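Local coordinates for hemin ABC transporter, periplasmic hemin-binding protein HutB (PDB 5KHL) that probably binds hemin in the periplasm of Vibrio cholerae and hands it to an ABC transporter for uptake, at residues L31-E36 and T112-I117. Numbering follows the deposited sequence.
Sequences LALGAE and TRIDQI
Leu33 reaches helix 107-120 with the methyls at its tip, and CD1 carries the contact. Leu33 CD1 lies 3.6 Å from CG2 of Ile117, the closest approach between the segments. The same methyl passes 4.2 Å from the carbonyl O of Ile114. Leu33 CD2 only borders Ile114, at a looser 4.5 Å from Ile114 CG2. The fork of the leucine is thus set against two residues about one helical turn apart. Leu33 and Ile117 cross at a slant, methyl against methyl. In Ile117, CG2 lies anti to the backbone N (chi1 -63°, measured to CG1), and this short branch makes the contact, while the longer CG1-CD1 arm leads away from Leu33. Leu33 sits just where helix 24-32 ends: it is the first residue to leave helical angles, and Gly34, with phi 75°, is the C-prime residue of a Schellman motif in which Gly34 N bonds to Leu31 O at 2.8 Å and Ala35 N to Ile30 O. Ile114 touches Leu29 and Ile117 touches Ile30, joining two helices of the first lobe. His126 and Leu130 also touch Leu33, from helix 125-143, the long interlobe helix characteristic of this family of periplasmic binding proteins. No hydrogen bond or salt bridge crosses between the segments. With 116 Å² buried, this is a small, apolar contact centred on one methyl pair, with no directional bond to fix its geometry.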
loop_
_atom_site.group_PDB
_atom_site.type_symbol
_atom_site.label_atom_id
_atom_site.label_comp_id
_atom_site.label_asym_id
_atom_site.label_seq_id
_atom_site.Cartn_x
_atom_site.Cartn_y
_atom_site.Cartn_z
ATOM N N LEU A 31 -9.942 3.256 -11.109
ATOM C CA LEU A 31 -9.379 3.037 -12.433
ATOM C C LEU A 31 -9.599 1.587 -12.896
ATOM O O LEU A 31 -10.019 1.354 -14.028
ATOM C CB LEU A 31 -7.881 3.388 -12.439
ATOM C CG LEU A 31 -7.414 4.815 -12.770
ATOM C CD1 LEU A 31 -8.216 5.874 -12.042
ATOM C CD2 LEU A 31 -5.924 4.985 -12.456
ATOM N N ALA A 32 -9.339 0.615 -12.021
ATOM C CA ALA A 32 -9.424 -0.803 -12.410
ATOM C C ALA A 32 -10.825 -1.166 -12.831
ATOM O O ALA A 32 -11.019 -2.022 -13.682
ATOM C CB ALA A 32 -8.971 -1.712 -11.277
ATOM N N LEU A 33 -11.804 -0.503 -12.229
ATOM C CA LEU A 33 -13.214 -0.782 -12.518
ATOM C C LEU A 33 -13.699 0.050 -13.709
ATOM O O LEU A 33 -14.888 0.077 -14.031
ATOM C CB LEU A 33 -14.061 -0.515 -11.271
ATOM C CG LEU A 33 -13.794 -1.451 -10.086
ATOM C CD1 LEU A 33 -14.203 -0.849 -8.743
ATOM C CD2 LEU A 33 -14.495 -2.771 -10.304
ATOM N N GLY A 34 -12.759 0.737 -14.354
ATOM C CA GLY A 34 -13.044 1.517 -15.541
ATOM C C GLY A 34 -13.760 2.832 -15.307
ATOM O O GLY A 34 -14.317 3.399 -16.246
ATOM N N ALA A 35 -13.726 3.344 -14.080
ATOM C CA ALA A 35 -14.533 4.522 -13.753
ATOM C C ALA A 35 -13.715 5.793 -13.570
ATOM O O ALA A 35 -14.098 6.661 -12.791
ATOM C CB ALA A 35 -15.369 4.265 -12.497
ATOM N N GLU A 36 -12.604 5.925 -14.290
ATOM C CA GLU A 36 -11.774 7.123 -14.140
ATOM C C GLU A 36 -12.472 8.421 -14.579
ATOM O O GLU A 36 -12.133 9.481 -14.102
ATOM C CB GLU A 36 -10.451 6.970 -14.902
ATOM C CG GLU A 36 -10.593 6.468 -16.315
ATOM C CD GLU A 36 -9.276 6.498 -17.073
ATOM O OE1 GLU A 36 -8.326 7.153 -16.597
ATOM O OE2 GLU A 36 -9.193 5.866 -18.150
ATOM N N THR A 112 -13.167 -6.556 -0.071
ATOM C CA THR A 112 -14.193 -5.667 0.483
ATOM C C THR A 112 -14.124 -4.250 -0.126
ATOM O O THR A 112 -15.155 -3.632 -0.451
ATOM C CB THR A 112 -14.047 -5.568 2.033
ATOM O OG1 THR A 112 -14.167 -6.873 2.616
ATOM C CG2 THR A 112 -15.095 -4.658 2.633
ATOM N N ARG A 113 -12.904 -3.745 -0.273
ATOM C CA ARG A 113 -12.671 -2.438 -0.874
ATOM C C ARG A 113 -13.207 -2.393 -2.303
ATOM O O ARG A 113 -13.834 -1.412 -2.713
ATOM C CB ARG A 113 -11.172 -2.100 -0.840
ATOM C CG ARG A 113 -10.855 -0.595 -0.845
ATOM C CD ARG A 113 -9.555 -0.278 -0.070
ATOM N NE ARG A 113 -8.444 -1.038 -0.599
ATOM C CZ ARG A 113 -7.782 -1.978 0.057
ATOM N NH1 ARG A 113 -8.077 -2.275 1.315
ATOM N NH2 ARG A 113 -6.807 -2.609 -0.560
ATOM N N ILE A 114 -12.982 -3.469 -3.051
ATOM C CA ILE A 114 -13.468 -3.558 -4.429
ATOM C C ILE A 114 -14.984 -3.485 -4.442
ATOM O O ILE A 114 -15.574 -2.795 -5.282
ATOM C CB ILE A 114 -12.988 -4.859 -5.137
ATOM C CG1 ILE A 114 -11.468 -4.853 -5.308
ATOM C CG2 ILE A 114 -13.641 -5.023 -6.518
ATOM C CD1 ILE A 114 -10.920 -6.126 -5.901
ATOM N N ASP A 115 -15.619 -4.172 -3.493
ATOM C CA ASP A 115 -17.080 -4.135 -3.385
ATOM C C ASP A 115 -17.568 -2.733 -3.049
ATOM O O ASP A 115 -18.531 -2.252 -3.644
ATOM C CB ASP A 115 -17.596 -5.114 -2.316
ATOM C CG ASP A 115 -17.648 -6.538 -2.789
ATOM O OD1 ASP A 115 -17.640 -7.412 -1.908
ATOM O OD2 ASP A 115 -17.702 -6.790 -4.012
ATOM N N GLN A 116 -16.899 -2.098 -2.084
ATOM C CA GLN A 116 -17.314 -0.782 -1.589
ATOM C C GLN A 116 -17.258 0.254 -2.697
ATOM O O GLN A 116 -18.176 1.044 -2.844
ATOM C CB GLN A 116 -16.446 -0.340 -0.409
ATOM C CG GLN A 116 -16.825 -1.003 0.927
ATOM C CD GLN A 116 -15.741 -0.848 1.984
ATOM O OE1 GLN A 116 -14.551 -0.898 1.681
ATOM N NE2 GLN A 116 -16.154 -0.651 3.227
ATOM N N ILE A 117 -16.200 0.201 -3.503
ATOM C CA ILE A 117 -16.020 1.125 -4.626
ATOM C C ILE A 117 -16.953 0.842 -5.802
ATOM O O ILE A 117 -17.566 1.763 -6.352
ATOM C CB ILE A 117 -14.559 1.098 -5.162
ATOM C CG1 ILE A 117 -13.565 1.582 -4.100
ATOM C CG2 ILE A 117 -14.449 1.907 -6.444
ATOM C CD1 ILE A 117 -14.125 2.644 -3.177
#